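PDB 5NXK: serine-rich secreted cell wall anchored (LPXTG-motif ) protein from Lactobacillus reuteri ATCC 53608, which probably acts as a cell-wall-attached adhesin of this gut bacterium, presenting a beta-solenoid binding region for interactions with its host. Local coordinates for residues Ile169-Asn174 against Ile186-Leu191; Met213-Ile216 against Tyr221-Lys224; Phe233-Asn236 against Ala240-Met243; Val250-Gln255 against Gly263-Ala268. All coordinates share one frame; numbering follows the deposited sequence.

Contact 1 (Ile169-Asn174 against Ile186-Leu191)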
# COMPACT_ATOMS: atom_id res chain seq x y z
N ILE A 169 1.91 3.12 5.68
CA ILE A 169 0.53 2.88 5.24
C ILE A 169 -0.36 3.18 6.44
O ILE A 169 -0.24 2.54 7.50
CB ILE A 169 0.32 1.45 4.74
CG1 ILE A 169 1.21 1.17 3.52
CG2 ILE A 169 -1.13 1.20 4.36
CD1 ILE A 169 1.14 -0.26 3.08
N ASN A 170 -1.23 4.17 6.30
CA ASN A 170 -2.05 4.61 7.42
C ASN A 170 -3.51 4.31 7.11
O ASN A 170 -4.05 4.82 6.15
CB ASN A 170 -1.89 6.11 7.67
CG ASN A 170 -0.46 6.51 7.95
OD1 ASN A 170 0.20 5.94 8.82
ND2 ASN A 170 0.04 7.51 7.20
N ILE A 171 -4.16 3.52 7.96
CA ILE A 171 -5.60 3.32 7.86
C ILE A 171 -6.22 4.41 8.71
O ILE A 171 -6.02 4.47 9.92
CB ILE A 171 -6.05 1.92 8.33
CG1 ILE A 171 -5.68 0.84 7.31
CG2 ILE A 171 -7.56 1.87 8.48
CD1 ILE A 171 -4.21 0.62 7.08
N ALA A 172 -6.96 5.31 8.07
CA ALA A 172 -7.44 6.50 8.76
C ALA A 172 -8.42 6.15 9.86
O ALA A 172 -9.06 5.10 9.82
CB ALA A 172 -8.11 7.44 7.77
N GLU A 173 -8.54 7.03 10.85
CA GLU A 173 -9.59 6.87 11.85
C GLU A 173 -10.95 6.70 11.17
O GLU A 173 -11.21 7.32 10.14
CB GLU A 173 -9.60 8.02 12.85
CG GLU A 173 -9.91 9.38 12.32
CD GLU A 173 -10.13 10.38 13.45
OE1 GLU A 173 -10.41 9.93 14.58
OE2 GLU A 173 -9.99 11.60 13.21
N ASN A 174 -11.76 5.81 11.73
CA ASN A 174 -13.10 5.47 11.25
C ASN A 174 -13.13 4.75 9.91
O ASN A 174 -14.20 4.43 9.42
CB ASN A 174 -13.96 6.74 11.14
CG ASN A 174 -14.06 7.45 12.46
OD1 ASN A 174 -14.27 6.83 13.49
ND2 ASN A 174 -13.85 8.76 12.45
N ILE A 186 2.66 -11.32 -0.21
CA ILE A 186 2.66 -10.38 0.91
C ILE A 186 1.56 -9.34 0.69
O ILE A 186 1.40 -8.86 -0.43
CB ILE A 186 4.05 -9.69 1.06
CG1 ILE A 186 5.16 -10.75 1.21
CG2 ILE A 186 4.06 -8.73 2.25
CD1 ILE A 186 6.56 -10.16 1.20
N ASP A 187 0.78 -9.01 1.72
CA ASP A 187 -0.27 -8.00 1.58
C ASP A 187 0.31 -6.58 1.61
O ASP A 187 -0.03 -5.74 0.78
CB ASP A 187 -1.34 -8.13 2.67
CG ASP A 187 -2.10 -9.47 2.62
OD1 ASP A 187 -2.11 -10.14 1.56
OD2 ASP A 187 -2.70 -9.85 3.65
N MET A 188 1.19 -6.31 2.58
CA MET A 188 1.82 -4.99 2.70
C MET A 188 3.31 -5.17 2.94
O MET A 188 3.71 -5.75 3.94
CB MET A 188 1.24 -4.19 3.86
CG MET A 188 -0.22 -3.80 3.72
SD MET A 188 -0.79 -2.97 5.24
CE MET A 188 -2.44 -2.47 4.75
N TRP A 189 4.13 -4.67 2.03
CA TRP A 189 5.57 -4.76 2.19
C TRP A 189 6.14 -3.35 2.23
O TRP A 189 6.12 -2.63 1.24
CB TRP A 189 6.22 -5.55 1.04
CG TRP A 189 7.64 -5.94 1.30
CD1 TRP A 189 8.41 -5.58 2.37
CD2 TRP A 189 8.46 -6.81 0.49
NE1 TRP A 189 9.65 -6.15 2.27
CE2 TRP A 189 9.71 -6.91 1.14
CE3 TRP A 189 8.26 -7.50 -0.71
CZ2 TRP A 189 10.75 -7.68 0.62
CZ3 TRP A 189 9.29 -8.26 -1.22
CH2 TRP A 189 10.52 -8.35 -0.56
N LEU A 190 6.64 -2.96 3.40
CA LEU A 190 7.22 -1.64 3.59
C LEU A 190 8.70 -1.83 3.85
O LEU A 190 9.10 -2.43 4.85
CB LEU A 190 6.56 -0.89 4.75
CG LEU A 190 5.05 -0.60 4.66
CD1 LEU A 190 4.21 -1.78 5.16
CD2 LEU A 190 4.68 0.68 5.41
N LEU A 191 9.51 -1.34 2.91
CA LEU A 191 10.95 -1.55 2.93
C LEU A 191 11.66 -0.22 2.71
O LEU A 191 11.23 0.60 1.90
CB LEU A 191 11.35 -2.56 1.84
CG LEU A 191 12.82 -2.97 1.66
CD1 LEU A 191 12.93 -4.44 1.23
CD2 LEU A 191 13.54 -2.05 0.64

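Contact 2 (Met213-Ile216 against Tyr221-Lys224)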
# COMPACT_ATOMS: atom_id res chain seq x y z
N MET A 213 -7.56 -8.29 6.71
CA MET A 213 -6.72 -8.95 5.72
C MET A 213 -6.70 -10.44 6.00
O MET A 213 -5.73 -11.00 6.52
CB MET A 213 -5.30 -8.35 5.68
CG MET A 213 -5.28 -6.83 5.69
SD MET A 213 -3.74 -6.08 5.06
CE MET A 213 -2.66 -6.54 6.38
N GLU A 214 -7.82 -11.08 5.67
CA GLU A 214 -8.02 -12.49 5.96
C GLU A 214 -7.63 -13.30 4.74
O GLU A 214 -8.47 -13.65 3.92
CB GLU A 214 -9.47 -12.74 6.36
CG GLU A 214 -9.80 -12.15 7.72
CD GLU A 214 -11.25 -12.33 8.12
OE1 GLU A 214 -12.15 -11.99 7.31
OE2 GLU A 214 -11.50 -12.79 9.25
N ASN A 215 -6.34 -13.61 4.63
CA ASN A 215 -5.77 -14.12 3.40
C ASN A 215 -4.99 -15.41 3.61
O ASN A 215 -4.05 -15.71 2.87
CB ASN A 215 -4.89 -13.04 2.78
CG ASN A 215 -5.70 -11.84 2.33
OD1 ASN A 215 -6.74 -11.99 1.68
ND2 ASN A 215 -5.24 -10.63 2.67
N ILE A 216 -5.43 -16.17 4.60
CA ILE A 216 -4.76 -17.40 5.00
C ILE A 216 -4.74 -18.44 3.86
O ILE A 216 -3.89 -19.33 3.83
CB ILE A 216 -5.43 -17.98 6.27
CG1 ILE A 216 -4.55 -19.03 6.94
CG2 ILE A 216 -6.83 -18.52 5.97
CD1 ILE A 216 -4.82 -19.18 8.41
N TYR A 221 2.87 -13.56 4.31
CA TYR A 221 2.94 -12.57 5.39
C TYR A 221 1.95 -11.46 5.13
O TYR A 221 1.92 -10.92 4.03
CB TYR A 221 4.33 -11.93 5.52
CG TYR A 221 5.51 -12.77 5.16
CD1 TYR A 221 5.70 -14.03 5.72
CD2 TYR A 221 6.47 -12.30 4.27
CE1 TYR A 221 6.81 -14.79 5.39
CE2 TYR A 221 7.57 -13.05 3.93
CZ TYR A 221 7.73 -14.30 4.49
OH TYR A 221 8.84 -15.05 4.16
N ASN A 222 1.14 -11.09 6.12
CA ASN A 222 0.24 -9.95 5.93
C ASN A 222 1.04 -8.64 5.82
O ASN A 222 0.83 -7.83 4.92
CB ASN A 222 -0.77 -9.84 7.07
CG ASN A 222 -1.70 -11.04 7.14
OD1 ASN A 222 -1.71 -11.76 8.12
ND2 ASN A 222 -2.49 -11.25 6.08
N ILE A 223 1.93 -8.42 6.78
CA ILE A 223 2.71 -7.20 6.84
C ILE A 223 4.19 -7.53 7.00
O ILE A 223 4.59 -8.23 7.92
CB ILE A 223 2.27 -6.28 7.99
CG1 ILE A 223 0.78 -5.92 7.88
CG2 ILE A 223 3.12 -5.00 8.03
CD1 ILE A 223 0.27 -5.11 9.09
N LYS A 224 5.00 -7.06 6.07
CA LYS A 224 6.43 -7.24 6.18
C LYS A 224 7.07 -5.87 6.31
O LYS A 224 6.91 -5.01 5.44
CB LYS A 224 7.00 -8.01 4.98
CG LYS A 224 8.44 -8.40 5.22
CD LYS A 224 9.11 -9.13 4.07
CE LYS A 224 10.50 -9.58 4.52
NZ LYS A 224 10.77 -11.00 4.20

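Contact 3 (Phe233-Asn236 against Ala240-Met243)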
# COMPACT_ATOMS: atom_id res chain seq x y z
N PHE A 233 4.06 -1.14 13.96
CA PHE A 233 2.67 -1.51 13.68
C PHE A 233 1.86 -0.98 14.85
O PHE A 233 2.03 -1.44 15.99
CB PHE A 233 2.50 -3.02 13.53
CG PHE A 233 1.07 -3.45 13.23
CD1 PHE A 233 0.32 -2.78 12.28
CD2 PHE A 233 0.51 -4.55 13.88
CE1 PHE A 233 -0.98 -3.18 11.98
CE2 PHE A 233 -0.79 -4.96 13.59
CZ PHE A 233 -1.54 -4.29 12.64
N ILE A 234 1.05 0.03 14.58
CA ILE A 234 0.35 0.75 15.64
C ILE A 234 -1.15 0.61 15.44
O ILE A 234 -1.68 1.01 14.42
CB ILE A 234 0.72 2.24 15.67
CG1 ILE A 234 2.22 2.41 15.84
CG2 ILE A 234 -0.02 2.94 16.81
CD1 ILE A 234 2.68 3.83 15.65
N VAL A 235 -1.83 0.03 16.42
CA VAL A 235 -3.27 -0.12 16.39
C VAL A 235 -3.86 0.76 17.49
O VAL A 235 -3.64 0.52 18.68
CB VAL A 235 -3.67 -1.58 16.60
CG1 VAL A 235 -5.19 -1.72 16.67
CG2 VAL A 235 -3.07 -2.43 15.48
N ASN A 236 -4.58 1.80 17.10
CA ASN A 236 -5.05 2.81 18.05
C ASN A 236 -6.34 2.41 18.79
O ASN A 236 -6.90 1.34 18.55
CB ASN A 236 -5.23 4.16 17.32
CG ASN A 236 -3.90 4.83 17.02
OD1 ASN A 236 -3.34 5.49 17.89
ND2 ASN A 236 -3.39 4.68 15.80
N ALA A 240 -10.36 -2.20 15.23
CA ALA A 240 -10.61 -3.62 15.03
C ALA A 240 -9.72 -4.14 13.91
O ALA A 240 -9.75 -3.64 12.79
CB ALA A 240 -12.09 -3.86 14.69
N VAL A 241 -8.89 -5.13 14.23
CA VAL A 241 -7.97 -5.70 13.26
C VAL A 241 -8.18 -7.19 13.15
O VAL A 241 -8.22 -7.90 14.17
CB VAL A 241 -6.51 -5.41 13.66
CG1 VAL A 241 -5.53 -6.20 12.77
CG2 VAL A 241 -6.21 -3.91 13.58
N LYS A 242 -8.33 -7.69 11.93
CA LYS A 242 -8.47 -9.12 11.71
C LYS A 242 -7.56 -9.52 10.57
O LYS A 242 -7.75 -9.05 9.45
CB LYS A 242 -9.90 -9.53 11.34
CG LYS A 242 -10.99 -9.30 12.35
CD LYS A 242 -12.32 -9.66 11.68
CE LYS A 242 -13.38 -10.09 12.67
NZ LYS A 242 -13.98 -8.94 13.38
N MET A 243 -6.56 -10.35 10.84
CA MET A 243 -5.66 -10.78 9.79
C MET A 243 -5.34 -12.27 9.87
O MET A 243 -5.22 -12.84 10.96
CB MET A 243 -4.35 -9.96 9.81
CG MET A 243 -4.54 -8.45 9.86
SD MET A 243 -3.01 -7.51 9.63
CE MET A 243 -2.01 -8.05 10.98

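Contact 4 (Val250-Gln255 against Gly263-Ala268)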
# COMPACT_ATOMS: atom_id res chain seq x y z
N VAL A 250 2.75 -10.37 11.06
CA VAL A 250 3.71 -9.27 10.93
C VAL A 250 5.12 -9.83 11.02
O VAL A 250 5.46 -10.56 11.95
CB VAL A 250 3.55 -8.17 12.01
CG1 VAL A 250 4.56 -7.03 11.76
CG2 VAL A 250 2.12 -7.64 12.02
N ARG A 251 5.93 -9.49 10.03
CA ARG A 251 7.29 -9.99 9.98
C ARG A 251 8.32 -8.86 10.03
O ARG A 251 8.31 -7.98 9.19
CB ARG A 251 7.49 -10.81 8.72
CG ARG A 251 8.89 -11.33 8.48
CD ARG A 251 8.66 -12.72 7.91
NE ARG A 251 9.84 -13.35 7.36
CZ ARG A 251 10.04 -14.66 7.37
NH1 ARG A 251 9.16 -15.48 7.94
NH2 ARG A 251 11.15 -15.15 6.82
N ILE A 252 9.19 -8.90 11.03
CA ILE A 252 10.29 -7.95 11.13
C ILE A 252 11.60 -8.71 11.22
O ILE A 252 12.07 -9.05 12.30
CB ILE A 252 10.14 -7.03 12.33
CG1 ILE A 252 8.71 -6.48 12.40
CG2 ILE A 252 11.18 -5.88 12.24
CD1 ILE A 252 8.44 -5.61 13.59
N ILE A 253 12.18 -8.98 10.05
CA ILE A 253 13.44 -9.70 9.94
C ILE A 253 14.31 -8.95 8.93
O ILE A 253 13.89 -8.73 7.80
CB ILE A 253 13.22 -11.17 9.48
CG1 ILE A 253 12.46 -11.97 10.56
CG2 ILE A 253 14.55 -11.85 9.20
CD1 ILE A 253 12.16 -13.44 10.15
N PRO A 254 15.51 -8.52 9.35
CA PRO A 254 16.34 -7.72 8.44
C PRO A 254 16.68 -8.46 7.14
O PRO A 254 16.88 -9.68 7.16
CB PRO A 254 17.61 -7.44 9.26
CG PRO A 254 17.15 -7.55 10.72
CD PRO A 254 16.09 -8.63 10.71
N GLN A 255 16.70 -7.73 6.03
CA GLN A 255 16.97 -8.29 4.71
C GLN A 255 18.43 -8.74 4.56
O GLN A 255 18.74 -9.62 3.74
CB GLN A 255 16.64 -7.26 3.62
CG GLN A 255 15.15 -7.10 3.40
CD GLN A 255 14.56 -8.20 2.53
OE1 GLN A 255 14.11 -9.23 3.04
NE2 GLN A 255 14.52 -7.97 1.21
N GLY A 263 11.96 -2.39 16.24
CA GLY A 263 10.59 -2.74 15.96
C GLY A 263 9.73 -2.35 17.15
O GLY A 263 10.14 -2.48 18.29
N ASN A 264 8.54 -1.83 16.87
CA ASN A 264 7.62 -1.45 17.92
C ASN A 264 6.20 -1.75 17.44
O ASN A 264 5.73 -1.23 16.41
CB ASN A 264 7.77 0.03 18.30
CG ASN A 264 9.02 0.30 19.15
OD1 ASN A 264 10.11 0.57 18.61
ND2 ASN A 264 8.88 0.24 20.47
N ILE A 265 5.52 -2.60 18.20
CA ILE A 265 4.14 -2.93 17.94
C ILE A 265 3.32 -2.49 19.16
O ILE A 265 3.63 -2.84 20.29
CB ILE A 265 3.97 -4.41 17.65
CG1 ILE A 265 4.84 -4.80 16.44
CG2 ILE A 265 2.49 -4.77 17.44
CD1 ILE A 265 4.81 -6.28 16.12
N GLU A 266 2.30 -1.68 18.91
CA GLU A 266 1.52 -1.11 20.00
C GLU A 266 0.05 -1.36 19.73
O GLU A 266 -0.47 -0.96 18.71
CB GLU A 266 1.79 0.39 20.15
CG GLU A 266 3.27 0.73 20.48
CD GLU A 266 3.55 2.24 20.60
OE1 GLU A 266 3.41 2.96 19.58
OE2 GLU A 266 3.92 2.70 21.70
N LEU A 267 -0.62 -2.03 20.67
CA LEU A 267 -2.03 -2.36 20.53
C LEU A 267 -2.77 -1.62 21.64
O LEU A 267 -2.69 -2.01 22.80
CB LEU A 267 -2.26 -3.87 20.62
CG LEU A 267 -1.43 -4.76 19.68
CD1 LEU A 267 -1.86 -6.22 19.72
CD2 LEU A 267 -1.49 -4.25 18.25
N ALA A 268 -3.50 -0.58 21.28
CA ALA A 268 -4.01 0.36 22.28
C ALA A 268 -5.22 -0.17 23.04
O ALA A 268 -5.91 -1.08 22.58
CB ALA A 268 -4.37 1.70 21.61

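Contact 1 (Ile169-Asn174 against Ile186-Leu191)
Ile169 and Ile171 meet Met188 and Leu190 inside a beta-solenoid, where strand 168-171 and strand 186-191 face each other from two different walls of one coil. The two short strand segments come no closer than 10.4 Å axis to axis. Their directions differ by 134°, and no hydrogen bond joins them.

The contact between side chains is wholly apolar. Met188 reaches inward with its chain extended beyond CG (chi2 176°, chi3 175°), which carries it across Ile169, from CG to the methyl. Ile169 CD1 sits 3.8 Å from Met188 CG, while Ile169 CG2 is 3.9 Å from Met188 CE. The same methyl is approached more loosely by Ile171 CD1, at 4.3 Å from Met188 CE. Leu190 comes to Ile169 from the next inward position of its strand. Its CD1 lies 4.0 Å from Ile169 CD1.

Polar groups are kept out of this interface. Asp187, at the corner, accepts bonds from Asn181, Asn215, Thr219 and Asn222. Trp189 leaves its strand away from this interface, and its NE1 bonds Asp226.

One contact involves the backbone: the second methyl of Leu190, CD2, lies against the main chain, 3.7 Å from Ile169 N.

Contact 2 (Met213-Ile216 against Tyr221-Lys224)
Asn222 turns one side of its flat amide to Met213, whose CB and carbonyl O both lie off the amide plane on that side. Met213 CB is 4.1 Å from Asn222 ND2. Met213 O also lies beyond the nitrogen, 3.3 Å from Asn222 ND2. A second amide, that of Asn215, comes up with its nitrogen end, and Asn215 ND2 is 4.4 Å from Asn222 ND2. Both NH2 groups are donors, and both give a hydrogen bond to Asp187 OD2. Asn222 ND2 also bonds the Ser244 carbonyl, and its OD1 accepts from Asn249. Asn215 bonds Leu179 and Asn181. With both ends of each amide engaged, their rotation should be well fixed. The buried carboxylate of Asp187 is probably stabilised by these donors.

This is a corner of the beta-solenoid. The chain leaves strand 210-214, loops out and turns a corner at Asn222, within strand 221-226, whose part after the corner belongs to another wall. Side-chain bonds of Asn222 and Asn215 join this corner to neighbouring coils, at Asn249 and Asn181.

The apolar part lies on the interior side of this corner. Met213 and Asn222 run past each other in opposite directions, which brings Met213 CE to 3.9 Å from Asn222 CB. The Met213 chain bends at its last torsion (chi3 -69°), and this turns the methyl toward Ile223. Met213 and Ile223 cross at about a right angle, with Met213 CE 3.8 Å from Ile223 CG1.

Contact 3 (Phe233-Asn236 against Ala240-Met243)
Phe233 and Met243 reach for each other from opposite directions, while Val235 and Val241 meet at a slant beside them. All four are buried, and their CB atoms point across the gap between the two segments.

The ring's CG stands opposite the backbone N (chi1 -180°), which aims the far end of the ring at strand 240-244. That end comes to the methyl of Met243, with Phe233 CZ 4.1 Å from Met243 CE. The methyl approaches obliquely. Met243 is bent at its last torsion (chi3 -60°), which sets CE off the line of the chain. Val241 comes to the same end of the ring in another way. Its CG1 lies at the ring edge, near the plane, 4.4 Å from Phe233 CZ. One ring face is covered from its own strand, where Val235 CG2 stands 3.7 Å above the plane toward the rim.

The valine pair is closer. Val241 CG2 faces both methyls of Val235, 3.9 Å from Val235 CG1 and 4.0 Å from Val235 CG2. Val241 therefore serves both partners, with one branch for the ring and the other for the valine.

Further inward side chains complete the packing. Ile223 touches both Phe233 and Met243, and Val273 of the following coil touches both valines.

No hydrogen bond links the segments, whose axes come no closer than 9.5 Å. Strands 230-235 and 240-244 follow each other around a short turn and lie in different parallel sheets. Such inward-facing aliphatic and aromatic residues fill the interior of a beta-solenoid coil.

Contact 4 (Val250-Gln255 against Gly263-Ala268)
Ile252 and Ile265 meet through the ends of their side chains, with Gly263 beside them. These three residues supply most of the surface buried here.

Ile252 extends along its CG1 branch (chi2 177°), which brings CD1 nearest the other strand. This methyl, Ile252 CD1, lies 4.3 Å from Gly263 CA. At this position the chain comes near, with Ile252 CA 7.1 Å from Gly263 CA. Gly263 has no side chain, and the methyl can rest against its main chain.

Ile265 is the next inward residue of strand 261-267. It too is extended (chi2 177°), and its CD1 takes two loose contacts. Ile252 CD1 lies 4.5 Å from Ile265 CD1, and Val250 CG1 is 4.4 Å from Ile265 CD1. Val250 stands at the corner where the chain enters its strand, farther from the opposite backbone. The interface is light and apolar, without a hydrogen bond between the segments.

Phe233, from the coil that strand 248-252 closes, touches Val250 and Ile265, and Val289 of the coil after that of Gly263 touches Ile252. Arg251 takes no part and forms salt bridges with Asp156 and Asp248, while Ile253 CD1 covers one face of its guanidinium group.

Strand 248-252 closes one coil and strand 261-267 opens the next, in two different parallel sheets. Apolar residues meeting across the interior in this way are characteristic of the parallel beta-helix, or beta-solenoid.

All four contacts are buried and lie in series along the chain. Contacts 1, 2 and 3 each lie within a coil of the solenoid, and contact 4 spans the step from one coil to the next, joining strands 248-252 and 261-267. Contacts 1 and 4 join the same two sheets. Contact 3 joins one of these sheets to a third, and contact 2 joins that third sheet to the sheet of strands 186-191, 221-226 and 248-252. Contacts 1, 3 and 4 are apolar. Contact 2, at a corner, adds buried amides grouped around Asp187 from contact 1. Backbone bonds between neighbouring strands tie the set together, as between Met213 and Lys242, or Ile223 and Arg251.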